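Local coordinates for CELL division protein FTSZ (Haloferax volcanii, PDB 4B45) that binds GTP, has GTPase activity, assembles into tubulin-like protofilaments and takes part in controlling cell shape, at residues A16-Q20 and S46-E50; A146-K151 and F328-R333; P234-I240 and D275-G281. All blocks are in the same frame, centred on the assembly; numbering follows the deposited sequence.

Contact 1. Residues A16-Q20 and S46-E50; sequences ASALQ and SLPVE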
ATOM      1  N   ALA A  16      -4.538   7.923   1.464  1.00 45.96           N
ATOM      2  CA  ALA A  16      -3.554   8.857   0.907  1.00 49.06           C
ATOM      3  C   ALA A  16      -3.196   9.993   1.872  1.00 46.94           C
ATOM      4  O   ALA A  16      -2.042  10.402   1.949  1.00 49.48           O
ATOM      5  CB  ALA A  16      -4.023   9.419  -0.428  1.00 51.00           C
ATOM      6  N   SER A  17      -4.179  10.494   2.608  1.00 38.81           N
ATOM      7  CA  SER A  17      -3.919  11.506   3.637  1.00 43.34           C
ATOM      8  C   SER A  17      -3.061  10.971   4.781  1.00 47.82           C
ATOM      9  O   SER A  17      -2.175  11.670   5.271  1.00 46.48           O
ATOM     10  CB  SER A  17      -5.229  12.051   4.216  1.00 43.55           C
ATOM     11  OG  SER A  17      -5.967  12.757   3.233  1.00 58.42           O
ATOM     12  N   ALA A  18      -3.345   9.746   5.222  1.00 45.25           N
ATOM     13  CA  ALA A  18      -2.614   9.156   6.341  1.00 43.06           C
ATOM     14  C   ALA A  18      -1.140   8.949   5.973  1.00 42.00           C
ATOM     15  O   ALA A  18      -0.246   9.269   6.750  1.00 42.59           O
ATOM     16  CB  ALA A  18      -3.252   7.849   6.755  1.00 39.61           C
ATOM     17  N   LEU A  19      -0.899   8.442   4.769  1.00 47.47           N
ATOM     18  CA  LEU A  19       0.461   8.246   4.264  1.00 44.40           C
ATOM     19  C   LEU A  19       1.222   9.568   4.177  1.00 48.76           C
ATOM     20  O   LEU A  19       2.365   9.657   4.620  1.00 45.83           O
ATOM     21  CB  LEU A  19       0.420   7.547   2.900  1.00 46.86           C
ATOM     22  CG  LEU A  19       1.730   7.070   2.269  1.00 56.04           C
ATOM     23  CD1 LEU A  19       2.558   6.281   3.276  1.00 61.69           C
ATOM     24  CD2 LEU A  19       1.442   6.216   1.040  1.00 51.63           C
ATOM     25  N   GLN A  20       0.589  10.603   3.622  1.00 44.50           N
ATOM     26  CA  GLN A  20       1.243  11.902   3.523  1.00 43.58           C
ATOM     27  C   GLN A  20       1.512  12.472   4.905  1.00 41.08           C
ATOM     28  O   GLN A  20       2.550  13.087   5.150  1.00 43.53           O
ATOM     29  CB  GLN A  20       0.379  12.886   2.734  1.00 51.71           C
ATOM     30  CG  GLN A  20       0.953  14.292   2.686  1.00 60.16           C
ATOM     31  CD  GLN A  20      -0.114  15.337   2.429  1.00 72.98           C
ATOM     32  OE1 GLN A  20      -0.249  15.844   1.313  1.00 73.78           O
ATOM     33  NE2 GLN A  20      -0.884  15.664   3.466  1.00 76.01           N
ATOM     34  N   SER A  46     -13.067  17.338   4.082  1.00 61.90           N
ATOM     35  CA  SER A  46     -12.438  17.027   5.359  1.00 64.32           C
ATOM     36  C   SER A  46     -10.944  16.755   5.232  1.00 67.67           C
ATOM     37  O   SER A  46     -10.204  16.823   6.218  1.00 69.97           O
ATOM     38  CB  SER A  46     -13.133  15.826   5.997  1.00 70.41           C
ATOM     39  OG  SER A  46     -13.256  14.773   5.060  1.00 73.14           O
ATOM     40  N   LEU A  47     -10.501  16.455   4.015  1.00 65.05           N
ATOM     41  CA  LEU A  47      -9.115  16.067   3.776  1.00 59.17           C
ATOM     42  C   LEU A  47      -8.149  17.250   3.727  1.00 57.40           C
ATOM     43  O   LEU A  47      -8.493  18.321   3.227  1.00 58.38           O
ATOM     44  CB  LEU A  47      -9.012  15.259   2.484  1.00 58.76           C
ATOM     45  CG  LEU A  47      -9.861  13.995   2.434  1.00 51.65           C
ATOM     46  CD1 LEU A  47      -9.741  13.345   1.075  1.00 46.09           C
ATOM     47  CD2 LEU A  47      -9.429  13.028   3.523  1.00 53.90           C
ATOM     48  N   PRO A  48      -6.929  17.050   4.248  1.00 51.02           N
ATOM     49  CA  PRO A  48      -5.888  18.081   4.289  1.00 59.59           C
ATOM     50  C   PRO A  48      -4.995  18.082   3.045  1.00 62.19           C
ATOM     51  O   PRO A  48      -3.975  18.762   3.035  1.00 70.70           O
ATOM     52  CB  PRO A  48      -5.064  17.674   5.511  1.00 55.32           C
ATOM     53  CG  PRO A  48      -5.162  16.199   5.521  1.00 53.32           C
ATOM     54  CD  PRO A  48      -6.542  15.857   5.023  1.00 48.75           C
ATOM     55  N   VAL A  49      -5.367  17.320   2.023  1.00 55.79           N
ATOM     56  CA  VAL A  49      -4.616  17.296   0.777  1.00 48.65           C
ATOM     57  C   VAL A  49      -5.381  18.074  -0.288  1.00 56.51           C
ATOM     58  O   VAL A  49      -6.557  18.411  -0.100  1.00 55.76           O
ATOM     59  CB  VAL A  49      -4.389  15.856   0.280  1.00 46.96           C
ATOM     60  CG1 VAL A  49      -3.683  15.025   1.357  1.00 46.31           C
ATOM     61  CG2 VAL A  49      -5.723  15.216  -0.115  1.00 45.26           C
ATOM     62  N   GLU A  50      -4.710  18.378  -1.394  1.00 54.55           N
ATOM     63  CA  GLU A  50      -5.375  18.973  -2.545  1.00 58.31           C
ATOM     64  C   GLU A  50      -6.495  18.044  -2.997  1.00 51.18           C
ATOM     65  O   GLU A  50      -6.318  16.823  -3.033  1.00 48.37           O
ATOM     66  CB  GLU A  50      -4.376  19.198  -3.686  1.00 68.52           C
ATOM     67  CG  GLU A  50      -5.000  19.691  -4.987  1.00 85.34           C
ATOM     68  CD  GLU A  50      -5.634  21.069  -4.856  1.00104.17           C
ATOM     69  OE1 GLU A  50      -5.101  21.896  -4.082  1.00111.49           O
ATOM     70  OE2 GLU A  50      -6.659  21.330  -5.532  1.00108.24           O
TER

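Contact 2. Residues A146-K151 and F328-R333; sequences AGRSLK and FMERAR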
ATOM      1  N   ALA A 146     -14.916  -5.111  -6.126  1.00 45.01           N
ATOM      2  CA  ALA A 146     -13.506  -5.344  -5.863  1.00 45.10           C
ATOM      3  C   ALA A 146     -12.947  -6.426  -6.764  1.00 46.01           C
ATOM      4  O   ALA A 146     -11.802  -6.337  -7.203  1.00 48.52           O
ATOM      5  CB  ALA A 146     -13.279  -5.698  -4.397  1.00 44.97           C
ATOM      6  N   GLY A 147     -13.756  -7.443  -7.043  1.00 50.21           N
ATOM      7  CA  GLY A 147     -13.332  -8.534  -7.904  1.00 50.99           C
ATOM      8  C   GLY A 147     -12.943  -8.021  -9.274  1.00 52.10           C
ATOM      9  O   GLY A 147     -11.834  -8.260  -9.750  1.00 48.33           O
ATOM     10  N   ARG A 148     -13.863  -7.299  -9.900  1.00 46.36           N
ATOM     11  CA  ARG A 148     -13.632  -6.702 -11.208  1.00 50.86           C
ATOM     12  C   ARG A 148     -12.502  -5.674 -11.184  1.00 49.36           C
ATOM     13  O   ARG A 148     -11.639  -5.658 -12.065  1.00 49.80           O
ATOM     14  CB  ARG A 148     -14.922  -6.032 -11.696  1.00 55.44           C
ATOM     15  CG  ARG A 148     -16.009  -7.018 -12.047  1.00 60.57           C
ATOM     16  CD  ARG A 148     -17.367  -6.347 -12.185  1.00 65.64           C
ATOM     17  NE  ARG A 148     -18.353  -7.284 -12.719  1.00 77.09           N
ATOM     18  CZ  ARG A 148     -19.655  -7.033 -12.828  1.00 79.96           C
ATOM     19  NH1 ARG A 148     -20.155  -5.866 -12.432  1.00 77.21           N
ATOM     20  NH2 ARG A 148     -20.458  -7.957 -13.336  1.00 81.70           N
ATOM     21  N   SER A 149     -12.527  -4.801 -10.184  1.00 44.64           N
ATOM     22  CA  SER A 149     -11.506  -3.777 -10.047  1.00 41.39           C
ATOM     23  C   SER A 149     -10.107  -4.397  -9.925  1.00 47.67           C
ATOM     24  O   SER A 149      -9.167  -3.988 -10.617  1.00 42.20           O
ATOM     25  CB  SER A 149     -11.809  -2.923  -8.815  1.00 41.90           C
ATOM     26  OG  SER A 149     -10.994  -1.769  -8.796  1.00 53.29           O
ATOM     27  N   LEU A 150      -9.971  -5.387  -9.039  1.00 48.83           N
ATOM     28  CA  LEU A 150      -8.689  -6.054  -8.811  1.00 42.86           C
ATOM     29  C   LEU A 150      -8.188  -6.682 -10.099  1.00 50.18           C
ATOM     30  O   LEU A 150      -7.003  -6.597 -10.428  1.00 53.32           O
ATOM     31  CB  LEU A 150      -8.807  -7.134  -7.729  1.00 40.69           C
ATOM     32  CG  LEU A 150      -7.521  -7.931  -7.476  1.00 44.93           C
ATOM     33  CD1 LEU A 150      -6.391  -6.996  -7.121  1.00 43.04           C
ATOM     34  CD2 LEU A 150      -7.714  -8.979  -6.367  1.00 49.65           C
ATOM     35  N   LYS A 151      -9.101  -7.300 -10.837  1.00 51.36           N
ATOM     36  CA  LYS A 151      -8.737  -7.915 -12.101  1.00 57.57           C
ATOM     37  C   LYS A 151      -8.211  -6.854 -13.064  1.00 54.23           C
ATOM     38  O   LYS A 151      -7.211  -7.056 -13.726  1.00 53.24           O
ATOM     39  CB  LYS A 151      -9.937  -8.640 -12.704  1.00 56.77           C
ATOM     40  CG  LYS A 151      -9.672 -10.083 -13.070  1.00 60.82           C
ATOM     41  CD  LYS A 151     -10.841 -10.649 -13.865  1.00 71.04           C
ATOM     42  CE  LYS A 151     -10.466 -11.936 -14.589  1.00 79.90           C
ATOM     43  NZ  LYS A 151     -11.599 -12.494 -15.390  1.00 85.65           N
ATOM     44  N   PHE A 328     -11.308 -14.826  -1.890  1.00 55.28           N
ATOM     45  CA  PHE A 328     -11.951 -13.577  -2.274  1.00 53.79           C
ATOM     46  C   PHE A 328     -12.560 -13.641  -3.682  1.00 55.52           C
ATOM     47  O   PHE A 328     -13.725 -13.300  -3.872  1.00 49.97           O
ATOM     48  CB  PHE A 328     -10.987 -12.383  -2.149  1.00 45.78           C
ATOM     49  CG  PHE A 328     -11.434 -11.173  -2.920  1.00 50.19           C
ATOM     50  CD1 PHE A 328     -12.555 -10.457  -2.525  1.00 49.27           C
ATOM     51  CD2 PHE A 328     -10.761 -10.774  -4.064  1.00 54.97           C
ATOM     52  CE1 PHE A 328     -12.991  -9.359  -3.253  1.00 46.14           C
ATOM     53  CE2 PHE A 328     -11.189  -9.667  -4.793  1.00 56.09           C
ATOM     54  CZ  PHE A 328     -12.314  -8.968  -4.386  1.00 44.62           C
ATOM     55  N   MET A 329     -11.777 -14.078  -4.663  1.00 54.31           N
ATOM     56  CA  MET A 329     -12.274 -14.198  -6.032  1.00 57.68           C
ATOM     57  C   MET A 329     -13.419 -15.210  -6.153  1.00 57.51           C
ATOM     58  O   MET A 329     -14.359 -15.012  -6.924  1.00 60.49           O
ATOM     59  CB  MET A 329     -11.135 -14.560  -6.999  1.00 54.34           C
ATOM     60  CG  MET A 329     -10.070 -13.484  -7.145  1.00 51.37           C
ATOM     61  SD  MET A 329     -10.703 -11.868  -7.658  1.00 57.46           S
ATOM     62  CE  MET A 329     -10.698 -12.023  -9.446  1.00 58.32           C
ATOM     63  N   GLU A 330     -13.334 -16.288  -5.385  1.00 58.08           N
ATOM     64  CA  GLU A 330     -14.338 -17.346  -5.407  1.00 58.05           C
ATOM     65  C   GLU A 330     -15.721 -16.848  -4.986  1.00 57.37           C
ATOM     66  O   GLU A 330     -16.726 -17.160  -5.630  1.00 55.44           O
ATOM     67  CB  GLU A 330     -13.892 -18.509  -4.513  1.00 71.96           C
ATOM     68  CG  GLU A 330     -14.898 -19.643  -4.373  1.00 89.07           C
ATOM     69  CD  GLU A 330     -14.419 -20.739  -3.424  1.00103.79           C
ATOM     70  OE1 GLU A 330     -13.192 -20.831  -3.181  1.00108.66           O
ATOM     71  OE2 GLU A 330     -15.268 -21.511  -2.924  1.00108.16           O
ATOM     72  N   ARG A 331     -15.781 -16.068  -3.912  1.00 54.61           N
ATOM     73  CA  ARG A 331     -17.070 -15.592  -3.427  1.00 54.51           C
ATOM     74  C   ARG A 331     -17.605 -14.536  -4.378  1.00 54.89           C
ATOM     75  O   ARG A 331     -18.803 -14.456  -4.626  1.00 59.37           O
ATOM     76  CB  ARG A 331     -16.942 -15.010  -2.023  1.00 66.06           C
ATOM     77  CG  ARG A 331     -16.119 -15.868  -1.066  1.00 80.74           C
ATOM     78  CD  ARG A 331     -16.957 -16.913  -0.345  1.00 85.76           C
ATOM     79  NE  ARG A 331     -16.128 -17.852   0.416  1.00 91.03           N
ATOM     80  CZ  ARG A 331     -15.483 -17.556   1.546  1.00 91.25           C
ATOM     81  NH1 ARG A 331     -15.555 -16.333   2.066  1.00 90.08           N
ATOM     82  NH2 ARG A 331     -14.758 -18.489   2.157  1.00 87.08           N
ATOM     83  N   ALA A 332     -16.703 -13.723  -4.911  1.00 52.87           N
ATOM     84  CA  ALA A 332     -17.088 -12.685  -5.845  1.00 48.42           C
ATOM     85  C   ALA A 332     -17.745 -13.289  -7.082  1.00 58.56           C
ATOM     86  O   ALA A 332     -18.771 -12.789  -7.553  1.00 60.66           O
ATOM     87  CB  ALA A 332     -15.882 -11.822  -6.219  1.00 37.81           C
ATOM     88  N   ARG A 333     -17.180 -14.375  -7.601  1.00 55.70           N
ATOM     89  CA  ARG A 333     -17.776 -15.008  -8.774  1.00 61.06           C
ATOM     90  C   ARG A 333     -19.107 -15.666  -8.435  1.00 61.58           C
ATOM     91  O   ARG A 333     -20.003 -15.764  -9.277  1.00 59.62           O
ATOM     92  CB  ARG A 333     -16.799 -15.977  -9.460  1.00 67.91           C
ATOM     93  CG  ARG A 333     -15.884 -15.240 -10.438  1.00 76.78           C
ATOM     94  CD  ARG A 333     -14.843 -16.100 -11.156  1.00 86.83           C
ATOM     95  NE  ARG A 333     -13.843 -15.230 -11.784  1.00 91.93           N
ATOM     96  CZ  ARG A 333     -12.854 -15.640 -12.571  1.00 91.61           C
ATOM     97  NH1 ARG A 333     -12.711 -16.929 -12.854  1.00 99.05           N
ATOM     98  NH2 ARG A 333     -12.011 -14.754 -13.079  1.00 84.58           N
TER

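Contact 3. Residues P234-I240 and D275-G281; sequences PNAEDNI and DTIPRKG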
ATOM      1  N   PRO A 234      21.271  -3.381  22.866  1.00 52.75           N
ATOM      2  CA  PRO A 234      22.388  -2.553  22.405  1.00 59.51           C
ATOM      3  C   PRO A 234      23.477  -3.403  21.764  1.00 57.82           C
ATOM      4  O   PRO A 234      24.199  -2.922  20.897  1.00 57.55           O
ATOM      5  CB  PRO A 234      22.923  -1.937  23.702  1.00 62.24           C
ATOM      6  CG  PRO A 234      22.446  -2.847  24.782  1.00 59.22           C
ATOM      7  CD  PRO A 234      21.101  -3.300  24.325  1.00 53.54           C
ATOM      8  N   ASN A 235      23.586  -4.654  22.197  1.00 55.57           N
ATOM      9  CA  ASN A 235      24.535  -5.588  21.617  1.00 59.59           C
ATOM     10  C   ASN A 235      23.914  -6.298  20.426  1.00 56.53           C
ATOM     11  O   ASN A 235      22.876  -6.949  20.558  1.00 51.00           O
ATOM     12  CB  ASN A 235      24.987  -6.609  22.664  1.00 73.76           C
ATOM     13  CG  ASN A 235      26.204  -7.396  22.222  1.00 91.51           C
ATOM     14  OD1 ASN A 235      26.895  -7.017  21.272  1.00 97.09           O
ATOM     15  ND2 ASN A 235      26.479  -8.499  22.916  1.00 98.42           N
ATOM     16  N   ALA A 236      24.549  -6.155  19.263  1.00 53.76           N
ATOM     17  CA  ALA A 236      24.060  -6.754  18.024  1.00 47.58           C
ATOM     18  C   ALA A 236      23.934  -8.279  18.108  1.00 45.26           C
ATOM     19  O   ALA A 236      22.971  -8.844  17.612  1.00 45.33           O
ATOM     20  CB  ALA A 236      24.957  -6.358  16.856  1.00 44.14           C
ATOM     21  N   GLU A 237      24.912  -8.938  18.728  1.00 45.53           N
ATOM     22  CA  GLU A 237      24.862 -10.391  18.918  1.00 48.86           C
ATOM     23  C   GLU A 237      23.599 -10.890  19.638  1.00 50.50           C
ATOM     24  O   GLU A 237      23.116 -11.989  19.355  1.00 51.99           O
ATOM     25  CB  GLU A 237      26.109 -10.890  19.652  1.00 48.24           C
ATOM     26  CG  GLU A 237      26.372 -12.372  19.467  1.00 55.04           C
ATOM     27  CD  GLU A 237      27.654 -12.823  20.143  1.00 63.86           C
ATOM     28  OE1 GLU A 237      27.971 -12.265  21.217  1.00 70.95           O
ATOM     29  OE2 GLU A 237      28.349 -13.724  19.603  1.00 57.22           O
ATOM     30  N   ASP A 238      23.051 -10.094  20.553  1.00 50.11           N
ATOM     31  CA  ASP A 238      21.823 -10.507  21.247  1.00 54.23           C
ATOM     32  C   ASP A 238      20.599 -10.434  20.352  1.00 50.43           C
ATOM     33  O   ASP A 238      19.535 -10.917  20.724  1.00 56.11           O
ATOM     34  CB  ASP A 238      21.536  -9.643  22.472  1.00 51.96           C
ATOM     35  CG  ASP A 238      22.622  -9.704  23.496  1.00 58.37           C
ATOM     36  OD1 ASP A 238      23.260 -10.772  23.632  1.00 63.46           O
ATOM     37  OD2 ASP A 238      22.831  -8.669  24.170  1.00 61.68           O
ATOM     38  N   ASN A 239      20.735  -9.824  19.180  1.00 42.00           N
ATOM     39  CA  ASN A 239      19.560  -9.538  18.364  1.00 45.57           C
ATOM     40  C   ASN A 239      19.436 -10.468  17.175  1.00 41.12           C
ATOM     41  O   ASN A 239      18.636 -10.234  16.278  1.00 42.62           O
ATOM     42  CB  ASN A 239      19.582  -8.079  17.886  1.00 44.89           C
ATOM     43  CG  ASN A 239      19.440  -7.091  19.030  1.00 50.05           C
ATOM     44  OD1 ASN A 239      18.686  -7.325  19.974  1.00 49.55           O
ATOM     45  ND2 ASN A 239      20.161  -5.979  18.950  1.00 44.72           N
ATOM     46  N   ILE A 240      20.255 -11.506  17.147  1.00 44.41           N
ATOM     47  CA  ILE A 240      20.234 -12.421  16.011  1.00 47.00           C
ATOM     48  C   ILE A 240      18.873 -13.093  15.882  1.00 48.44           C
ATOM     49  O   ILE A 240      18.288 -13.124  14.798  1.00 45.50           O
ATOM     50  CB  ILE A 240      21.351 -13.469  16.100  1.00 40.86           C
ATOM     51  CG1 ILE A 240      22.701 -12.813  15.800  1.00 48.50           C
ATOM     52  CG2 ILE A 240      21.090 -14.581  15.106  1.00 44.21           C
ATOM     53  CD1 ILE A 240      23.891 -13.715  16.005  1.00 51.58           C
ATOM     54  N   ASP A 275      24.466  -0.281  14.907  1.00 48.28           N
ATOM     55  CA  ASP A 275      25.232  -1.058  15.885  1.00 50.50           C
ATOM     56  C   ASP A 275      24.481  -2.266  16.446  1.00 53.10           C
ATOM     57  O   ASP A 275      25.102  -3.185  16.958  1.00 56.96           O
ATOM     58  CB  ASP A 275      25.682  -0.171  17.053  1.00 57.23           C
ATOM     59  CG  ASP A 275      26.792   0.787  16.667  1.00 67.66           C
ATOM     60  OD1 ASP A 275      27.505   0.509  15.678  1.00 69.87           O
ATOM     61  OD2 ASP A 275      26.947   1.821  17.353  1.00 71.03           O
ATOM     62  N   THR A 276      23.152  -2.257  16.368  1.00 49.20           N
ATOM     63  CA  THR A 276      22.353  -3.330  16.951  1.00 44.91           C
ATOM     64  C   THR A 276      21.985  -4.439  15.954  1.00 48.80           C
ATOM     65  O   THR A 276      21.516  -5.514  16.339  1.00 48.48           O
ATOM     66  CB  THR A 276      21.063  -2.776  17.593  1.00 49.53           C
ATOM     67  OG1 THR A 276      20.114  -2.431  16.572  1.00 43.42           O
ATOM     68  CG2 THR A 276      21.381  -1.546  18.448  1.00 53.31           C
ATOM     69  N   ILE A 277      22.204  -4.177  14.676  1.00 45.79           N
ATOM     70  CA  ILE A 277      21.825  -5.115  13.617  1.00 43.46           C
ATOM     71  C   ILE A 277      22.965  -6.084  13.298  1.00 49.83           C
ATOM     72  O   ILE A 277      23.975  -5.678  12.714  1.00 45.49           O
ATOM     73  CB  ILE A 277      21.463  -4.343  12.348  1.00 43.88           C
ATOM     74  CG1 ILE A 277      20.331  -3.346  12.642  1.00 49.27           C
ATOM     75  CG2 ILE A 277      21.083  -5.294  11.229  1.00 42.71           C
ATOM     76  CD1 ILE A 277      19.638  -2.809  11.400  1.00 55.34           C
ATOM     77  N   PRO A 278      22.802  -7.368  13.676  1.00 47.30           N
ATOM     78  CA  PRO A 278      23.874  -8.362  13.547  1.00 45.81           C
ATOM     79  C   PRO A 278      24.029  -8.896  12.128  1.00 47.87           C
ATOM     80  O   PRO A 278      23.036  -9.178  11.455  1.00 50.03           O
ATOM     81  CB  PRO A 278      23.422  -9.489  14.478  1.00 48.47           C
ATOM     82  CG  PRO A 278      21.914  -9.372  14.520  1.00 42.41           C
ATOM     83  CD  PRO A 278      21.599  -7.916  14.334  1.00 45.65           C
ATOM     84  N   ARG A 279      25.278  -9.049  11.695  1.00 43.87           N
ATOM     85  CA  ARG A 279      25.577  -9.568  10.367  1.00 42.54           C
ATOM     86  C   ARG A 279      24.959 -10.943  10.138  1.00 46.80           C
ATOM     87  O   ARG A 279      24.332 -11.189   9.111  1.00 47.39           O
ATOM     88  CB  ARG A 279      27.094  -9.659  10.173  1.00 41.88           C
ATOM     89  CG  ARG A 279      27.508 -10.373   8.897  1.00 39.39           C
ATOM     90  CD  ARG A 279      29.023 -10.386   8.750  1.00 41.26           C
ATOM     91  NE  ARG A 279      29.420 -11.110   7.551  1.00 49.28           N
ATOM     92  CZ  ARG A 279      30.683 -11.315   7.192  1.00 49.79           C
ATOM     93  NH1 ARG A 279      31.670 -10.854   7.947  1.00 48.90           N
ATOM     94  NH2 ARG A 279      30.955 -11.994   6.083  1.00 43.23           N
ATOM     95  N   LYS A 280      25.152 -11.851  11.086  1.00 49.66           N
ATOM     96  CA  LYS A 280      24.658 -13.207  10.909  1.00 47.85           C
ATOM     97  C   LYS A 280      23.125 -13.257  10.931  1.00 48.04           C
ATOM     98  O   LYS A 280      22.498 -14.065  10.223  1.00 42.61           O
ATOM     99  CB  LYS A 280      25.266 -14.138  11.960  1.00 51.11           C
ATOM    100  CG  LYS A 280      24.714 -15.545  11.907  1.00 54.88           C
ATOM    101  CD  LYS A 280      25.815 -16.572  11.891  1.00 65.28           C
ATOM    102  CE  LYS A 280      26.428 -16.707  10.513  1.00 72.20           C
ATOM    103  NZ  LYS A 280      27.442 -17.818  10.496  1.00 75.75           N
ATOM    104  N   GLY A 281      22.519 -12.385  11.730  1.00 37.06           N
ATOM    105  CA  GLY A 281      21.068 -12.294  11.758  1.00 34.63           C
ATOM    106  C   GLY A 281      20.486 -11.921  10.405  1.00 40.65           C
ATOM    107  O   GLY A 281      19.566 -12.582   9.896  1.00 39.95           O
TER
HETATM  108  O   HOH W   1      26.809  -4.332  18.875  1.00 60.56           O

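Contact 1. Residues A16-Q20 and S46-E50
S17 and Q20 meet the loop 46-50 by different torsions. Q20 swings its CG anti to the backbone N, chi1 175°, and runs out extended, carrying its amide past V49 in the opposite direction to that side chain. In S17 the hydroxyl stands anti to its own carbonyl carbon, chi1 -65°, which lays it beside the backbone N and lets it bond to the carbonyl oxygen of G13, one turn back on the helix. V49 turns its CG1 methyl to the helix.

The result is a small contact of carbon against polar groups. S17 OG has three carbons around it: L47 CD2 at 3.5 Å, P48 CD at 3.6 Å and V49 CG1 at 3.7 Å. None of them can accept its proton, which goes instead to G13 O; the hydroxyl is satisfied while the apolar loop closes over it. V49 CG1 also meets the Q20 amide, 3.5 Å from OE1 and 3.6 Å from NE2; with both amide atoms about equally far, this is van der Waals contact and does not single out an end of the group.

G13 belongs to the GTP site at the start of helix 9-26, in the Rossmann-like GTPase domain, so S17 touches the loop one turn behind the nucleotide-binding end. V49 rests on A34 and A36 of strand 31-38, L47 on A36 and Q20 on A34, and E50, bonded through its backbone to A36, starts the edge strand 50-53. From helix 9-26, A18 and L19 reach instead to N183 and V190 of helix 175-196.

Contact 2. Residues A146-K151 and F328-R333
F328 drives its ring against the backbone of the other helix at A146 and G147, and this is the tight end of the contact. Its CG lies anti to the backbone N, chi1 162°, which points the ring across the gap with CZ leading. The ring meets its neighbours by its edge: CZ comes to 3.4 Å from A146 CB and to 3.4 Å from G147 N, both close to the ring plane. L150 crosses the phenyl at a slant, its CD2 3.9 Å from F328 CE2. One turn further along, A332 faces G147, and because the glycine has no side chain, A332 CB can approach to 4.5 Å from G147 CA.

The pair belongs to two different domains of the tubulin/FtsZ fold. Helix 140-156 is part of the GTPase domain, while helix 323-340 comes from the C-terminal domain and lies across it, the two short segments crossing at -125° with axes 9.9 Å apart. Beyond the ring, A146 also touches L103 and P134, and its side chain lies about 7 Å from the bound GTP analogue.

Towards the solvent the packing thins out. M329 is bent at both chi2 and chi3, which folds its thioether back into the groove; its methyl CE rests 3.9 Å from G147 O, and SD approaches L150 only loosely. Outside it, the extended chains of K151 and R333 meet at about a right angle, NZ of K151 3.3 Å from NH2 of R333. These are two donors of like charge, with no bond between them. Both side chains are exposed and also touch a neighbouring molecule in the crystal, whose packing may influence where they lie.

Contact 3. Residues P234-I240 and D275-G281
P278 lays its ring against I240 and the carbonyl oxygen of A236. Its CB is 3.6 Å from I240 CG1, the two side chains slanting across one another, and only 3.2 Å from A236 O. That oxygen also accepts the backbone N of N239, closing a turn that presents N239 to the other loop.

In N239 the amide carbon stands anti to the carbonyl carbon, chi1 -66°, which sends ND2 to the backbone oxygen of T276. The bond is 3.0 Å from ND2 to O, with 165° at the hydrogen; the acceptor lies nearly in the amide plane of N239. ND2 also gives a bond to S233 O, so one NH2 group serves two backbone carbonyls. A leucine here would probably leave the oxygens of T276 and S233 without this shared donor and cost the loops their one direct hydrogen bond.

Next to it the CA-H of A236 points at T276 O, 3.3 Å from CA to O. A water completes the join, accepting from A236 N at 2.9 Å and donating to D275 O at 2.8 Å.

The loops follow strands 222-231 and 263-272, which run the same way on either side of the antiparallel strand 309-319, and lead into helices 240-252 and 279-293. Two strand-to-helix loops thus pack side by side where their strands end, in the C-terminal domain of the tubulin/FtsZ fold.

The three contacts share no helix, strand or loop, and none touches another. Contact 1 stays within the GTPase domain and contact 3 within the C-terminal domain; contact 2 joins the two. Contact 2 is the buried one, ruled by an aromatic edge and a glycine facing an alanine, with the charged side chains on its exposed side. Contacts 1 and 3 are partly buried and involve loops, yet differ in chemistry: in 16-20 with 46-50 the serine hydroxyl finds its partner within its own helix, whereas 234-240 and 275-281 are bonded directly and through water. Contact 3 lies away from the GTP-binding residues; its centre and that of contact 2 are 43 Å apart, on opposite sides of the chain's centre.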